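Local atomic coordinates of Non-heme chloroperoxidase CPO-A1 (Streptomyces aureofaciens, PDB entry 1A8Q), a protein that halogenates organic substrates without heme, accepting bromide as well as chloride, and may act as the chlorinating enzyme in 7-chlorotetracycline biosynthesis. Residues A41-Y47 / L268-N273; D84-L90 / G110-V116. All coordinates share one frame; numbering follows the deposited sequence.

How the contacts relate
One sheet of the alpha/beta-hydrolase fold links the two contacts, whose centres lie about 14 Å apart. Contact 1 brings helices 36-44 and 260-272 together over the sheet; contact 2 joins two neighbouring parallel strands, 88-93 and 112-118, within it. Their chemistry differs accordingly. The helix pair meets mainly through aliphatic side chains and one tyrosine ring, whereas the strand pair combines a backbone ladder with salt bridges where the chain approaches solvent. Both run from buried residues to exposed ones. F271 and L272, on the helix of 268-273, touch S114, V116 and T89, so the strands of contact 2 form part of the floor beneath contact 1.

Contact 1: A41-Y47 / L268-N273; sequences AVVDAGY and LLEFLN
V42 meets L268 and L272 where two helices of the alpha/beta-hydrolase fold, 36-44 and the C-terminal 260-272, lie next to each other on one face of the central sheet. A single methyl, V42 CG1, does the touching: it lies 3.8 Å from L272 CD1 and 3.9 Å from L268 CD2, and the side chains of V42 and L272 cross at about a right angle. Farther toward the surface, chi1 of L269 (-79°) sets CG anti to the carbonyl carbon and aims the fork across the contact. CD1 prolongs the chain, and the other branch, CD2, comes to 3.4 Å from A45 CB, a close approach for two methyl groups.

Y47 carries the largest share of the interface. L272 CD1 sits over one face of its ring, 4.2 Å from the centroid and 16° off the normal, a CH-pi contact displaced toward the rim. L272 CB meets the phenol end, 3.6 Å from CZ, while L269 CD2 comes to CE2 obliquely.

What brings the ring here is the end of helix 36-44. G46, with positive phi, closes it in a Schellman motif: Y47 N bonds back to V42 O and G46 N to V43 O, and the chain leaves the helix with the Y47 side chain directed at helix 260-272. The sheet supplies the next shell, F24 lying against V42 and L268, and V22 against Y47 and L272. R20, in contact with Y47, also takes L272 O as a hydrogen-bond acceptor. Beyond that turn the N273 amide brings ND2 to 3.3 Å from Y47 OH, at an angle too poor for a hydrogen bond; ND2 instead gives a weak bond to L269 O, 3.0 Å long and bent to 122°.

Contact 2: D84-L90 / G110-V116; sequences DLRDVTL and GRLRSAV
V88, T89 and L90 pair with L112, S114 and A115 in a tightly packed parallel ladder. V88 N donates to R111 O at 2.9 Å. A beta bulge, with R113 the extra residue, shifts the register between V88 and T89, where V88 O receives R113 N at 2.7 Å and, weakly, S114 N. On one face, T89 OG1 donates to S114 OG at 2.7 Å; on the other, L112 CD2 rests on L90 CG at 3.9 Å, the leucines roughly perpendicular.

On the solvent side regular pairing gives way to charged side chains; the backbones diverge only toward L85 and D84, where R111, extended from CG to NE, sends NH1 to two acceptors close to its guanidinium plane: the anti lone pair of D84 OD1 at 3.0 Å in a nearly straight salt bridge (177°), and L85 O at 2.9 Å, from above the carbonyl plane. R86, bent at chi2 (-72°), lays its guanidinium over one face of R111, planes 29° apart; the D84 carboxylate probably eases this pairing of like charges. D87, alongside R113, forms a salt bridge from OD2 to NH1 (2.9 Å), and a water bridges D87 N to G110 O.

The pair forms a beta-alpha-beta unit with helix 96-107, which covers L90 and L112. Helix 260-272 packs on T89, S114 and V116, while strands 21-25 and 215-220 flank the pair in the sheet.

Contact 1: A41-Y47 / L268-N273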
ATOM      1  N   ALA A  41      -3.954  10.799 -12.913  1.00 11.33           N
ATOM      2  CA  ALA A  41      -2.754  10.789 -13.770  1.00 11.17           C
ATOM      3  C   ALA A  41      -2.801   9.618 -14.750  1.00 12.80           C
ATOM      4  O   ALA A  41      -2.489   9.829 -15.931  1.00 11.48           O
ATOM      5  CB  ALA A  41      -1.491  10.742 -12.948  1.00 12.74           C
ATOM      6  N   VAL A  42      -3.061   8.392 -14.286  1.00 10.79           N
ATOM      7  CA  VAL A  42      -3.051   7.284 -15.245  1.00 11.27           C
ATOM      8  C   VAL A  42      -4.215   7.317 -16.199  1.00 12.21           C
ATOM      9  O   VAL A  42      -4.049   6.965 -17.387  1.00 12.73           O
ATOM     10  CB  VAL A  42      -2.914   5.903 -14.564  1.00 11.27           C
ATOM     11  CG1 VAL A  42      -1.650   5.980 -13.695  1.00 11.66           C
ATOM     12  CG2 VAL A  42      -4.162   5.549 -13.771  1.00 11.85           C
ATOM     13  N   VAL A  43      -5.408   7.777 -15.789  1.00  9.57           N
ATOM     14  CA  VAL A  43      -6.526   7.768 -16.740  1.00 10.47           C
ATOM     15  C   VAL A  43      -6.303   8.871 -17.787  1.00 10.34           C
ATOM     16  O   VAL A  43      -6.550   8.596 -18.982  1.00 12.58           O
ATOM     17  CB  VAL A  43      -7.840   7.977 -15.975  1.00 10.68           C
ATOM     18  CG1 VAL A  43      -9.029   7.959 -16.943  1.00 12.16           C
ATOM     19  CG2 VAL A  43      -8.017   6.817 -14.990  1.00 10.86           C
ATOM     20  N   ASP A  44      -5.678   9.972 -17.430  1.00 10.15           N
ATOM     21  CA  ASP A  44      -5.397  11.030 -18.419  1.00 10.58           C
ATOM     22  C   ASP A  44      -4.333  10.560 -19.413  1.00 13.71           C
ATOM     23  O   ASP A  44      -4.307  11.054 -20.558  1.00 16.36           O
ATOM     24  CB  ASP A  44      -4.920  12.328 -17.784  1.00 11.96           C
ATOM     25  CG  ASP A  44      -6.070  13.112 -17.135  1.00 13.34           C
ATOM     26  OD1 ASP A  44      -7.205  12.903 -17.568  1.00 14.63           O
ATOM     27  OD2 ASP A  44      -5.725  13.980 -16.340  1.00 15.46           O
ATOM     28  N   ALA A  45      -3.530   9.584 -19.064  1.00 11.35           N
ATOM     29  CA  ALA A  45      -2.523   9.011 -19.949  1.00 14.02           C
ATOM     30  C   ALA A  45      -3.062   7.821 -20.723  1.00 13.88           C
ATOM     31  O   ALA A  45      -2.296   7.161 -21.457  1.00 16.44           O
ATOM     32  CB  ALA A  45      -1.301   8.627 -19.129  1.00 15.20           C
ATOM     33  N   GLY A  46      -4.322   7.469 -20.640  1.00 13.05           N
ATOM     34  CA  GLY A  46      -4.954   6.430 -21.404  1.00 12.89           C
ATOM     35  C   GLY A  46      -5.071   5.034 -20.822  1.00 14.45           C
ATOM     36  O   GLY A  46      -5.382   4.058 -21.508  1.00 13.65           O
ATOM     37  N   TYR A  47      -5.025   4.974 -19.484  1.00 12.63           N
ATOM     38  CA  TYR A  47      -5.220   3.737 -18.756  1.00 11.21           C
ATOM     39  C   TYR A  47      -6.554   3.751 -17.979  1.00 12.39           C
ATOM     40  O   TYR A  47      -7.173   4.816 -17.949  1.00 12.08           O
ATOM     41  CB  TYR A  47      -4.110   3.558 -17.699  1.00 11.90           C
ATOM     42  CG  TYR A  47      -2.731   3.439 -18.380  1.00 12.60           C
ATOM     43  CD1 TYR A  47      -2.290   2.191 -18.813  1.00 14.27           C
ATOM     44  CD2 TYR A  47      -1.927   4.549 -18.495  1.00 14.12           C
ATOM     45  CE1 TYR A  47      -1.051   2.116 -19.451  1.00 14.49           C
ATOM     46  CE2 TYR A  47      -0.688   4.473 -19.136  1.00 15.73           C
ATOM     47  CZ  TYR A  47      -0.295   3.247 -19.611  1.00 15.23           C
ATOM     48  OH  TYR A  47       0.948   3.148 -20.232  1.00 17.64           O
ATOM     49  N   LEU A 268       5.802   6.474 -12.516  1.00 11.50           N
ATOM     50  CA  LEU A 268       4.763   5.483 -12.742  1.00 10.42           C
ATOM     51  C   LEU A 268       4.353   5.444 -14.199  1.00  9.94           C
ATOM     52  O   LEU A 268       4.264   4.364 -14.791  1.00 13.91           O
ATOM     53  CB  LEU A 268       3.524   5.794 -11.861  1.00 10.78           C
ATOM     54  CG  LEU A 268       2.360   4.828 -12.034  1.00 12.14           C
ATOM     55  CD1 LEU A 268       2.723   3.403 -11.651  1.00 13.80           C
ATOM     56  CD2 LEU A 268       1.195   5.363 -11.153  1.00 13.17           C
ATOM     57  N   LEU A 269       4.163   6.625 -14.814  1.00 11.45           N
ATOM     58  CA  LEU A 269       3.740   6.659 -16.197  1.00 12.24           C
ATOM     59  C   LEU A 269       4.858   6.124 -17.123  1.00 13.37           C
ATOM     60  O   LEU A 269       4.488   5.390 -18.051  1.00 13.71           O
ATOM     61  CB  LEU A 269       3.319   8.065 -16.576  1.00 12.34           C
ATOM     62  CG  LEU A 269       1.915   8.519 -16.116  1.00 15.20           C
ATOM     63  CD1 LEU A 269       1.681   9.934 -16.602  1.00 17.79           C
ATOM     64  CD2 LEU A 269       0.848   7.577 -16.651  1.00 17.79           C
ATOM     65  N   GLU A 270       6.091   6.385 -16.767  1.00 14.89           N
ATOM     66  CA  GLU A 270       7.203   5.838 -17.580  1.00 16.42           C
ATOM     67  C   GLU A 270       7.218   4.325 -17.485  1.00 15.52           C
ATOM     68  O   GLU A 270       7.260   3.587 -18.480  1.00 15.61           O
ATOM     69  CB  GLU A 270       8.517   6.435 -17.099  1.00 20.53           C
ATOM     70  CG  GLU A 270       9.722   5.847 -17.850  1.00 27.38           C
ATOM     71  CD  GLU A 270      10.988   6.474 -17.282  1.00 32.01           C
ATOM     72  OE1 GLU A 270      11.335   7.576 -17.739  1.00 34.80           O
ATOM     73  OE2 GLU A 270      11.573   5.876 -16.362  1.00 34.38           O
ATOM     74  N   PHE A 271       7.061   3.779 -16.256  1.00 13.08           N
ATOM     75  CA  PHE A 271       7.024   2.357 -16.034  1.00 12.62           C
ATOM     76  C   PHE A 271       5.854   1.677 -16.692  1.00 12.19           C
ATOM     77  O   PHE A 271       5.954   0.532 -17.124  1.00 13.56           O
ATOM     78  CB  PHE A 271       6.985   2.078 -14.500  1.00 12.67           C
ATOM     79  CG  PHE A 271       7.104   0.617 -14.164  1.00 13.10           C
ATOM     80  CD1 PHE A 271       8.331  -0.028 -14.300  1.00 14.42           C
ATOM     81  CD2 PHE A 271       5.975  -0.125 -13.838  1.00 14.28           C
ATOM     82  CE1 PHE A 271       8.388  -1.393 -14.033  1.00 14.32           C
ATOM     83  CE2 PHE A 271       6.052  -1.464 -13.511  1.00 16.00           C
ATOM     84  CZ  PHE A 271       7.281  -2.100 -13.641  1.00 15.29           C
ATOM     85  N   LEU A 272       4.664   2.322 -16.763  1.00 11.87           N
ATOM     86  CA  LEU A 272       3.494   1.689 -17.331  1.00 12.23           C
ATOM     87  C   LEU A 272       3.645   1.384 -18.825  1.00 16.70           C
ATOM     88  O   LEU A 272       2.936   0.528 -19.331  1.00 15.83           O
ATOM     89  CB  LEU A 272       2.218   2.506 -17.121  1.00 13.85           C
ATOM     90  CG  LEU A 272       1.772   2.553 -15.644  1.00 14.01           C
ATOM     91  CD1 LEU A 272       0.706   3.636 -15.455  1.00 14.14           C
ATOM     92  CD2 LEU A 272       1.276   1.193 -15.208  1.00 13.89           C
ATOM     93  N   ASN A 273       4.572   2.044 -19.495  1.00 23.30           N
ATOM     94  CA  ASN A 273       4.836   1.741 -20.900  1.00 31.38           C
ATOM     95  C   ASN A 273       5.751   0.533 -21.034  1.00 34.66           C
ATOM     96  O   ASN A 273       6.372   0.365 -22.103  1.00 39.38           O
ATOM     97  CB  ASN A 273       5.579   2.925 -21.540  1.00 34.74           C
ATOM     98  CG  ASN A 273       4.622   4.052 -21.825  1.00 37.04           C
ATOM     99  OD1 ASN A 273       4.552   4.506 -22.960  1.00 40.48           O
ATOM    100  ND2 ASN A 273       3.865   4.489 -20.830  1.00 40.25           N
TER

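Contact 2: D84-L90 / G110-V116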
ATOM      1  N   ASP A  84     -13.007  -9.308 -14.723  1.00 18.38           N
ATOM      2  CA  ASP A  84     -12.243 -10.076 -15.687  1.00 20.21           C
ATOM      3  C   ASP A  84     -11.116  -9.243 -16.265  1.00 19.06           C
ATOM      4  O   ASP A  84     -10.976  -9.033 -17.478  1.00 21.21           O
ATOM      5  CB  ASP A  84     -13.159 -10.642 -16.780  1.00 22.83           C
ATOM      6  CG  ASP A  84     -12.436 -11.728 -17.573  1.00 25.81           C
ATOM      7  OD1 ASP A  84     -11.355 -12.220 -17.179  1.00 25.10           O
ATOM      8  OD2 ASP A  84     -12.996 -12.057 -18.640  1.00 28.29           O
ATOM      9  N   LEU A  85     -10.263  -8.726 -15.381  1.00 16.45           N
ATOM     10  CA  LEU A  85      -9.170  -7.871 -15.797  1.00 15.22           C
ATOM     11  C   LEU A  85      -7.930  -8.669 -16.191  1.00 17.71           C
ATOM     12  O   LEU A  85      -7.579  -9.650 -15.548  1.00 18.30           O
ATOM     13  CB  LEU A  85      -8.768  -6.958 -14.634  1.00 15.45           C
ATOM     14  CG  LEU A  85      -9.943  -6.059 -14.157  1.00 15.17           C
ATOM     15  CD1 LEU A  85      -9.443  -5.244 -12.974  1.00 17.08           C
ATOM     16  CD2 LEU A  85     -10.381  -5.138 -15.286  1.00 15.47           C
ATOM     17  N   ARG A  86      -7.305  -8.241 -17.282  1.00 16.54           N
ATOM     18  CA  ARG A  86      -6.093  -8.868 -17.803  1.00 18.15           C
ATOM     19  C   ARG A  86      -5.044  -7.829 -18.127  1.00 14.74           C
ATOM     20  O   ARG A  86      -5.356  -6.642 -18.363  1.00 14.28           O
ATOM     21  CB  ARG A  86      -6.444  -9.599 -19.123  1.00 22.69           C
ATOM     22  CG  ARG A  86      -7.453 -10.737 -18.976  1.00 28.32           C
ATOM     23  CD  ARG A  86      -6.734 -11.878 -18.274  1.00 32.88           C
ATOM     24  NE  ARG A  86      -7.383 -13.184 -18.323  1.00 36.96           N
ATOM     25  CZ  ARG A  86      -6.731 -14.251 -17.837  1.00 38.45           C
ATOM     26  NH1 ARG A  86      -5.503 -14.110 -17.359  1.00 39.75           N
ATOM     27  NH2 ARG A  86      -7.309 -15.441 -17.831  1.00 40.09           N
ATOM     28  N   ASP A  87      -3.761  -8.232 -18.190  1.00 14.83           N
ATOM     29  CA  ASP A  87      -2.669  -7.326 -18.512  1.00 15.09           C
ATOM     30  C   ASP A  87      -2.601  -6.197 -17.494  1.00 14.10           C
ATOM     31  O   ASP A  87      -2.373  -5.051 -17.852  1.00 14.40           O
ATOM     32  CB  ASP A  87      -2.814  -6.760 -19.922  1.00 18.66           C
ATOM     33  CG  ASP A  87      -1.517  -6.477 -20.643  1.00 23.13           C
ATOM     34  OD1 ASP A  87      -0.451  -6.982 -20.229  1.00 25.86           O
ATOM     35  OD2 ASP A  87      -1.503  -5.754 -21.673  1.00 25.55           O
ATOM     36  N   VAL A  88      -2.855  -6.571 -16.232  1.00 12.46           N
ATOM     37  CA  VAL A  88      -2.954  -5.536 -15.187  1.00 11.50           C
ATOM     38  C   VAL A  88      -1.623  -5.106 -14.614  1.00 11.47           C
ATOM     39  O   VAL A  88      -0.690  -5.900 -14.425  1.00 12.07           O
ATOM     40  CB  VAL A  88      -3.809  -6.166 -14.058  1.00 11.90           C
ATOM     41  CG1 VAL A  88      -3.866  -5.265 -12.821  1.00 12.44           C
ATOM     42  CG2 VAL A  88      -5.217  -6.575 -14.479  1.00 13.36           C
ATOM     43  N   THR A  89      -1.481  -3.835 -14.234  1.00 10.19           N
ATOM     44  CA  THR A  89      -0.362  -3.416 -13.393  1.00  8.50           C
ATOM     45  C   THR A  89      -0.933  -3.196 -11.978  1.00  9.99           C
ATOM     46  O   THR A  89      -1.871  -2.421 -11.876  1.00 10.06           O
ATOM     47  CB  THR A  89       0.293  -2.139 -13.892  1.00 10.36           C
ATOM     48  OG1 THR A  89       0.975  -2.469 -15.134  1.00 10.46           O
ATOM     49  CG2 THR A  89       1.388  -1.671 -12.922  1.00 10.28           C
ATOM     50  N   LEU A  90      -0.345  -3.846 -10.998  1.00  9.19           N
ATOM     51  CA  LEU A  90      -0.776  -3.620  -9.615  1.00  9.13           C
ATOM     52  C   LEU A  90       0.200  -2.641  -9.011  1.00  9.92           C
ATOM     53  O   LEU A  90       1.433  -2.750  -9.176  1.00 11.33           O
ATOM     54  CB  LEU A  90      -0.659  -4.909  -8.779  1.00  9.35           C
ATOM     55  CG  LEU A  90      -1.614  -6.037  -9.205  1.00 10.12           C
ATOM     56  CD1 LEU A  90      -1.332  -7.237  -8.291  1.00 11.70           C
ATOM     57  CD2 LEU A  90      -3.062  -5.592  -9.111  1.00 12.96           C
ATOM     58  N   GLY A 110      -0.851 -14.744 -13.919  1.00 15.56           N
ATOM     59  CA  GLY A 110      -1.513 -14.897 -15.217  1.00 16.59           C
ATOM     60  C   GLY A 110      -2.280 -13.674 -15.686  1.00 16.73           C
ATOM     61  O   GLY A 110      -2.310 -13.366 -16.888  1.00 16.75           O
ATOM     62  N   ARG A 111      -2.856 -12.910 -14.750  1.00 14.96           N
ATOM     63  CA  ARG A 111      -3.598 -11.706 -15.136  1.00 15.78           C
ATOM     64  C   ARG A 111      -2.732 -10.462 -15.124  1.00 15.62           C
ATOM     65  O   ARG A 111      -3.236  -9.349 -15.380  1.00 17.47           O
ATOM     66  CB  ARG A 111      -4.737 -11.466 -14.114  1.00 16.46           C
ATOM     67  CG  ARG A 111      -5.877 -12.437 -14.174  1.00 17.31           C
ATOM     68  CD  ARG A 111      -6.998 -12.068 -13.184  1.00 17.89           C
ATOM     69  NE  ARG A 111      -8.104 -13.003 -13.334  1.00 19.09           N
ATOM     70  CZ  ARG A 111      -9.068 -13.015 -14.223  1.00 19.92           C
ATOM     71  NH1 ARG A 111      -9.187 -12.082 -15.147  1.00 20.60           N
ATOM     72  NH2 ARG A 111      -9.965 -13.998 -14.134  1.00 22.21           N
ATOM     73  N   LEU A 112      -1.455 -10.588 -14.791  1.00 13.56           N
ATOM     74  CA  LEU A 112      -0.644  -9.414 -14.553  1.00 13.10           C
ATOM     75  C   LEU A 112       0.406  -9.139 -15.622  1.00 16.08           C
ATOM     76  O   LEU A 112       1.045 -10.048 -16.164  1.00 17.86           O
ATOM     77  CB  LEU A 112       0.123  -9.497 -13.215  1.00 13.74           C
ATOM     78  CG  LEU A 112      -0.679  -9.936 -11.979  1.00 15.27           C
ATOM     79  CD1 LEU A 112       0.211  -9.945 -10.748  1.00 16.08           C
ATOM     80  CD2 LEU A 112      -1.860  -8.973 -11.794  1.00 15.84           C
ATOM     81  N   ARG A 113       0.620  -7.861 -15.836  1.00 13.32           N
ATOM     82  CA  ARG A 113       1.697  -7.392 -16.703  1.00 14.61           C
ATOM     83  C   ARG A 113       2.903  -6.995 -15.884  1.00 15.62           C
ATOM     84  O   ARG A 113       4.053  -7.310 -16.257  1.00 14.13           O
ATOM     85  CB  ARG A 113       1.224  -6.168 -17.505  1.00 17.30           C
ATOM     86  CG  ARG A 113       2.386  -5.647 -18.376  1.00 23.20           C
ATOM     87  CD  ARG A 113       1.739  -4.684 -19.365  1.00 28.33           C
ATOM     88  NE  ARG A 113       2.525  -4.472 -20.539  1.00 31.69           N
ATOM     89  CZ  ARG A 113       2.078  -4.146 -21.743  1.00 33.18           C
ATOM     90  NH1 ARG A 113       0.792  -4.003 -22.009  1.00 33.70           N
ATOM     91  NH2 ARG A 113       3.015  -4.021 -22.679  1.00 35.28           N
ATOM     92  N   SER A 114       2.702  -6.218 -14.815  1.00 12.19           N
ATOM     93  CA  SER A 114       3.819  -5.667 -14.063  1.00 10.75           C
ATOM     94  C   SER A 114       3.322  -5.214 -12.664  1.00 10.87           C
ATOM     95  O   SER A 114       2.121  -5.276 -12.430  1.00 11.58           O
ATOM     96  CB  SER A 114       4.479  -4.482 -14.776  1.00 11.07           C
ATOM     97  OG  SER A 114       3.443  -3.518 -15.102  1.00 12.24           O
ATOM     98  N   ALA A 115       4.259  -4.810 -11.826  1.00 10.44           N
ATOM     99  CA  ALA A 115       3.923  -4.449 -10.440  1.00 10.06           C
ATOM    100  C   ALA A 115       4.807  -3.329  -9.950  1.00 10.73           C
ATOM    101  O   ALA A 115       5.931  -3.107 -10.395  1.00 10.51           O
ATOM    102  CB  ALA A 115       4.167  -5.645  -9.511  1.00 10.00           C
ATOM    103  N   VAL A 116       4.225  -2.507  -9.044  1.00  8.19           N
ATOM    104  CA  VAL A 116       4.976  -1.395  -8.476  1.00  7.52           C
ATOM    105  C   VAL A 116       4.829  -1.493  -6.956  1.00  9.32           C
ATOM    106  O   VAL A 116       3.688  -1.560  -6.497  1.00  9.45           O
ATOM    107  CB  VAL A 116       4.408  -0.020  -8.904  1.00  7.89           C
ATOM    108  CG1 VAL A 116       5.176   1.110  -8.246  1.00  8.96           C
ATOM    109  CG2 VAL A 116       4.471   0.102 -10.445  1.00 10.75           C
TER
HETATM  110  O   HOH W   1      -2.695 -11.009 -18.439  1.00 25.01           O